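Local coordinates for protein peroxiredoxin (Akkermansia muciniphila, PDB 6KHX) that probably reduces hydrogen peroxide and organic hydroperoxides through a reactive cysteine, as a typical 2-Cys peroxiredoxin of the thioredoxin superfamily, at residues B[82-87]-B[92-97]; B[50-55]-B[136-141]. All blocks are in the same frame, centred on the assembly; numbering follows the deposited sequence.

Both contacts belong to the thioredoxin-like fold, and their centres lie about 15 Å apart. Along the chain the order is 50-55, 82-87, 92-97, 136-141, so contact 1 forms wholly between the two halves of contact 2. Helix 48-58 joins them. Its Glu52 reaches across to strand 138-143 of the mixed sheet in contact 2, while its Pro50 and Leu53 lie against the Trp84 indole of contact 1, with Trp84 CH2 3.5 Å from Pro50 CD. The helix carries Cys49, probably the peroxidatic cysteine by its family motif, and both Trp84 of contact 1, a hydrogen-bonded loop with apolar packing, and Arg138 of contact 2, an ion pair, touch it.

Contact 1 (B[82-87]-B[92-97]); sequences WAWVNT and GGIQGV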
loop_
_atom_site.group_PDB
_atom_site.type_symbol
_atom_site.label_atom_id
_atom_site.label_comp_id
_atom_site.label_asym_id
_atom_site.label_seq_id
_atom_site.Cartn_x
_atom_site.Cartn_y
_atom_site.Cartn_z
ATOM N N TRP B 82 -48.450 -3.214 6.148
ATOM C CA TRP B 82 -49.732 -3.902 6.049
ATOM C C TRP B 82 -50.598 -3.651 7.279
ATOM O O TRP B 82 -51.801 -3.397 7.158
ATOM C CB TRP B 82 -49.498 -5.397 5.835
ATOM C CG TRP B 82 -50.714 -6.231 6.079
ATOM C CD1 TRP B 82 -51.701 -6.534 5.185
ATOM C CD2 TRP B 82 -51.076 -6.869 7.311
ATOM N NE1 TRP B 82 -52.653 -7.323 5.786
ATOM C CE2 TRP B 82 -52.291 -7.541 7.090
ATOM C CE3 TRP B 82 -50.485 -6.936 8.578
ATOM C CZ2 TRP B 82 -52.927 -8.271 8.088
ATOM C CZ3 TRP B 82 -51.117 -7.660 9.566
ATOM C CH2 TRP B 82 -52.325 -8.319 9.317
ATOM N N ALA B 83 -50.012 -3.728 8.474
ATOM C CA ALA B 83 -50.764 -3.409 9.681
ATOM C C ALA B 83 -51.272 -1.971 9.649
ATOM O O ALA B 83 -52.386 -1.689 10.104
ATOM C CB ALA B 83 -49.894 -3.652 10.916
ATOM N N TRP B 84 -50.483 -1.054 9.085
ATOM C CA TRP B 84 -50.861 0.354 9.101
ATOM C C TRP B 84 -52.009 0.635 8.140
ATOM O O TRP B 84 -52.886 1.454 8.439
ATOM C CB TRP B 84 -49.654 1.222 8.756
ATOM C CG TRP B 84 -49.718 2.593 9.328
ATOM C CD1 TRP B 84 -50.540 3.026 10.323
ATOM C CD2 TRP B 84 -48.919 3.719 8.946
ATOM N NE1 TRP B 84 -50.302 4.355 10.588
ATOM C CE2 TRP B 84 -49.314 4.803 9.753
ATOM C CE3 TRP B 84 -47.907 3.914 8.000
ATOM C CZ2 TRP B 84 -48.730 6.064 9.645
ATOM C CZ3 TRP B 84 -47.333 5.169 7.891
ATOM C CH2 TRP B 84 -47.746 6.226 8.710
ATOM N N VAL B 85 -52.013 -0.009 6.969
ATOM C CA VAL B 85 -53.145 0.161 6.063
ATOM C C VAL B 85 -54.395 -0.538 6.576
ATOM O O VAL B 85 -55.484 -0.324 6.028
ATOM C CB VAL B 85 -52.842 -0.339 4.634
ATOM C CG1 VAL B 85 -51.593 0.338 4.080
ATOM C CG2 VAL B 85 -52.741 -1.851 4.594
ATOM N N ASN B 86 -54.266 -1.385 7.599
ATOM C CA ASN B 86 -55.409 -1.998 8.255
ATOM C C ASN B 86 -55.755 -1.325 9.580
ATOM O O ASN B 86 -56.488 -1.901 10.389
ATOM C CB ASN B 86 -55.169 -3.494 8.454
ATOM C CG ASN B 86 -55.375 -4.288 7.171
ATOM O OD1 ASN B 86 -56.507 -4.599 6.798
ATOM N ND2 ASN B 86 -54.282 -4.625 6.497
ATOM N N THR B 87 -55.234 -0.123 9.824
ATOM C CA THR B 87 -55.603 0.673 10.985
ATOM C C THR B 87 -56.430 1.863 10.528
ATOM O O THR B 87 -55.983 2.605 9.642
ATOM C CB THR B 87 -54.360 1.161 11.735
ATOM O OG1 THR B 87 -53.603 0.035 12.189
ATOM C CG2 THR B 87 -54.758 2.011 12.936
ATOM N N GLY B 92 -55.109 7.051 13.733
ATOM C CA GLY B 92 -53.765 7.297 13.256
ATOM C C GLY B 92 -53.316 6.412 12.115
ATOM O O GLY B 92 -52.156 6.509 11.700
ATOM N N GLY B 93 -54.201 5.570 11.579
ATOM C CA GLY B 93 -53.844 4.651 10.521
ATOM C C GLY B 93 -53.945 5.260 9.132
ATOM O O GLY B 93 -54.323 6.416 8.943
ATOM N N ILE B 94 -53.597 4.443 8.139
ATOM C CA ILE B 94 -53.618 4.864 6.742
ATOM C C ILE B 94 -54.535 3.946 5.943
ATOM O O ILE B 94 -54.224 3.567 4.807
ATOM C CB ILE B 94 -52.199 4.896 6.140
ATOM C CG1 ILE B 94 -51.507 3.538 6.300
ATOM C CG2 ILE B 94 -51.373 6.024 6.754
ATOM C CD1 ILE B 94 -50.308 3.380 5.420
ATOM N N GLN B 95 -55.675 3.589 6.531
ATOM C CA GLN B 95 -56.661 2.776 5.833
ATOM C C GLN B 95 -57.064 3.445 4.528
ATOM O O GLN B 95 -57.260 4.662 4.470
ATOM C CB GLN B 95 -57.891 2.580 6.721
ATOM C CG GLN B 95 -58.797 1.427 6.332
ATOM C CD GLN B 95 -59.840 1.134 7.405
ATOM O OE1 GLN B 95 -59.638 0.279 8.273
ATOM N NE2 GLN B 95 -60.959 1.850 7.354
ATOM N N GLY B 96 -57.179 2.645 3.470
ATOM C CA GLY B 96 -57.573 3.147 2.172
ATOM C C GLY B 96 -56.444 3.564 1.254
ATOM O O GLY B 96 -56.709 3.888 0.087
ATOM N N VAL B 97 -55.202 3.583 1.733
ATOM C CA VAL B 97 -54.062 3.845 0.860
ATOM C C VAL B 97 -53.812 2.609 0.004
ATOM O O VAL B 97 -53.580 1.514 0.526
ATOM C CB VAL B 97 -52.821 4.230 1.674
ATOM C CG1 VAL B 97 -51.596 4.289 0.776
ATOM C CG2 VAL B 97 -53.046 5.570 2.365
#
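Trp84 meets the 92-97 loop with both backbone and indole. Its CG stands anti to the backbone N (chi1 -153°), which lays the ring over Ile94: CG2 sits 3.8 Å from the centroid of the six-membered ring, a CH-pi contact, and Ile94 CD1 is 3.6 Å from Trp84 CE3. At the ring's edge, NE1 gives a hydrogen bond to Gly92 O (3.1 Å), somewhat out of the indole plane. Replacing Trp84 by alanine is likely to leave Gly92 O without this donor and to open a gap beside Ile94, Pro50 and Leu53, on which the indole packs. Trp84 O takes Ile94 N (3.1 Å, 168°) on one face of its carbonyl plane and Thr87 N on the other. The pairing ties helix 78-85 to the loop that returns the thioredoxin-like chain to strand 101-103, and a type II turn from Ile94 to Val97, with Gly96 third, follows at once. Val85 CG1 meets Ile94 CD1 at 3.6 Å, both side chains also touching Ile101, while Val85 O receives the CA-H of Gln95. Thr87 OG1 bonds back to Ala83 O (3.0 Å), and Thr87 O accepts a weak bond from Gln95 N.

Contact 2 (B[50-55]-B[136-141]); sequences PTELIG and AYRGLF
Arg138 reaches Glu52 with a side chain that sets out from the strand, its CB pointing toward helix 48-58. CG lies anti to the carbonyl carbon (chi1 -62°), and from there the chain runs extended to NE, long enough to bridge the backbones where the CA atoms of Arg138 and Glu52 lie 9.7 Å apart. CG comes within 4.1 Å of Glu52 OE2, and the next methylene closes in, CD being 3.5 Å from Glu52 OE2, so the aliphatic part of the arginine lies beside the carboxylate before the charged group begins. NE gives a hydrogen bond to the backbone O of Phe157. Past CZ, NH1 completes the salt bridge with Glu52 OE2 at 2.8 Å, while NH2 is hydrogen-bonded outside the two segments. The hydrogen bond within that bridge is weak, its N-H...O angle 128°, and the carboxylate and guanidinium planes stand 73° apart; the groups therefore meet through one nitrogen and one oxygen, without the paired bonds of a coplanar bidentate bridge. Glu52 comes to the meeting on an extended chain of its own, and its other oxygen, OE1, makes a salt bridge with Arg161, so the buried carboxylate is held by two arginines. The Arg138 side chain also touches Cys49, probably the peroxidatic cysteine, consistent with the active-site arginine of peroxiredoxins and with Glu52 as a second-shell residue that positions it. Arg138 itself centres an inverse gamma turn at the start of strand 138-143. That strand runs antiparallel between 35-40 and 149-155, while helix 48-58 packs against the sheet, Leu53 on Phe39 of strand 35-40, and meets Leu185 of a neighbouring subunit through Glu52.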
loop_
_atom_site.group_PDB
_atom_site.type_symbol
_atom_site.label_atom_id
_atom_site.label_comp_id
_atom_site.label_asym_id
_atom_site.label_seq_id
_atom_site.Cartn_x
_atom_site.Cartn_y
_atom_site.Cartn_z
ATOM N N PRO B 50 -48.507 9.669 7.982
ATOM C CA PRO B 50 -49.849 9.265 7.527
ATOM C C PRO B 50 -50.588 10.361 6.776
ATOM O O PRO B 50 -51.337 10.050 5.845
ATOM C CB PRO B 50 -50.567 8.878 8.830
ATOM C CG PRO B 50 -49.808 9.546 9.905
ATOM C CD PRO B 50 -48.383 9.539 9.447
ATOM N N THR B 51 -50.420 11.632 7.149
ATOM C CA THR B 51 -51.106 12.683 6.403
ATOM C C THR B 51 -50.587 12.770 4.976
ATOM O O THR B 51 -51.371 12.933 4.034
ATOM C CB THR B 51 -50.976 14.026 7.118
ATOM O OG1 THR B 51 -49.697 14.613 6.853
ATOM C CG2 THR B 51 -51.136 13.813 8.593
ATOM N N GLU B 52 -49.273 12.628 4.791
ATOM C CA GLU B 52 -48.730 12.631 3.434
ATOM C C GLU B 52 -49.227 11.426 2.640
ATOM O O GLU B 52 -49.629 11.562 1.475
ATOM C CB GLU B 52 -47.202 12.671 3.483
ATOM C CG GLU B 52 -46.664 13.901 4.205
ATOM C CD GLU B 52 -45.153 14.025 4.137
ATOM O OE1 GLU B 52 -44.660 14.964 3.473
ATOM O OE2 GLU B 52 -44.461 13.177 4.741
ATOM N N LEU B 53 -49.235 10.243 3.259
ATOM C CA LEU B 53 -49.676 9.047 2.546
ATOM C C LEU B 53 -51.152 9.138 2.160
ATOM O O LEU B 53 -51.535 8.823 1.022
ATOM C CB LEU B 53 -49.406 7.803 3.394
ATOM C CG LEU B 53 -47.948 7.323 3.440
ATOM C CD1 LEU B 53 -47.565 6.753 4.804
ATOM C CD2 LEU B 53 -47.697 6.293 2.345
ATOM N N ILE B 54 -51.997 9.575 3.097
ATOM C CA ILE B 54 -53.424 9.703 2.822
ATOM C C ILE B 54 -53.678 10.773 1.768
ATOM O O ILE B 54 -54.500 10.583 0.864
ATOM C CB ILE B 54 -54.197 9.981 4.121
ATOM C CG1 ILE B 54 -54.163 8.745 5.017
ATOM C CG2 ILE B 54 -55.636 10.353 3.809
ATOM C CD1 ILE B 54 -54.574 9.017 6.443
ATOM N N GLY B 55 -52.983 11.911 1.857
ATOM C CA GLY B 55 -53.164 12.942 0.852
ATOM C C GLY B 55 -52.781 12.471 -0.538
ATOM O O GLY B 55 -53.472 12.771 -1.515
ATOM N N ALA B 136 -35.398 7.253 6.861
ATOM C CA ALA B 136 -35.435 8.126 5.693
ATOM C C ALA B 136 -36.033 9.488 6.029
ATOM O O ALA B 136 -37.034 9.587 6.745
ATOM C CB ALA B 136 -36.236 7.476 4.565
ATOM N N TYR B 137 -35.409 10.540 5.499
ATOM C CA TYR B 137 -35.997 11.868 5.516
ATOM C C TYR B 137 -37.138 11.947 4.499
ATOM O O TYR B 137 -37.363 11.032 3.700
ATOM C CB TYR B 137 -34.943 12.929 5.197
ATOM C CG TYR B 137 -34.118 13.396 6.378
ATOM C CD1 TYR B 137 -34.704 14.105 7.425
ATOM C CD2 TYR B 137 -32.748 13.159 6.436
ATOM C CE1 TYR B 137 -33.949 14.548 8.504
ATOM C CE2 TYR B 137 -31.986 13.599 7.510
ATOM C CZ TYR B 137 -32.594 14.291 8.540
ATOM O OH TYR B 137 -31.849 14.734 9.607
ATOM N N ARG B 138 -37.869 13.065 4.529
ATOM C CA ARG B 138 -39.019 13.253 3.639
ATOM C C ARG B 138 -38.501 13.596 2.247
ATOM O O ARG B 138 -38.386 14.760 1.847
ATOM C CB ARG B 138 -39.967 14.316 4.186
ATOM C CG ARG B 138 -40.539 13.906 5.519
ATOM C CD ARG B 138 -41.669 14.778 6.006
ATOM N NE ARG B 138 -41.871 14.505 7.420
ATOM C CZ ARG B 138 -42.497 13.436 7.901
ATOM N NH1 ARG B 138 -43.024 12.537 7.078
ATOM N NH2 ARG B 138 -42.600 13.274 9.213
ATOM N N GLY B 139 -38.179 12.550 1.497
ATOM C CA GLY B 139 -37.524 12.699 0.199
ATOM C C GLY B 139 -38.505 12.440 -0.938
ATOM O O GLY B 139 -39.318 11.528 -0.854
ATOM N N LEU B 140 -38.394 13.212 -2.011
ATOM C CA LEU B 140 -39.311 13.024 -3.130
ATOM C C LEU B 140 -38.549 13.127 -4.442
ATOM O O LEU B 140 -37.690 13.998 -4.604
ATOM C CB LEU B 140 -40.466 14.039 -3.102
ATOM C CG LEU B 140 -41.512 13.890 -4.213
ATOM C CD1 LEU B 140 -42.924 14.122 -3.681
ATOM C CD2 LEU B 140 -41.214 14.833 -5.376
ATOM N N PHE B 141 -38.853 12.214 -5.366
ATOM C CA PHE B 141 -38.177 12.139 -6.654
ATOM C C PHE B 141 -39.196 12.012 -7.772
ATOM O O PHE B 141 -40.159 11.238 -7.667
ATOM C CB PHE B 141 -37.197 10.952 -6.730
ATOM C CG PHE B 141 -36.161 10.954 -5.647
ATOM C CD1 PHE B 141 -36.462 10.482 -4.376
ATOM C CD2 PHE B 141 -34.895 11.454 -5.889
ATOM C CE1 PHE B 141 -35.519 10.497 -3.378
ATOM C CE2 PHE B 141 -33.944 11.474 -4.894
ATOM C CZ PHE B 141 -34.254 10.992 -3.637
#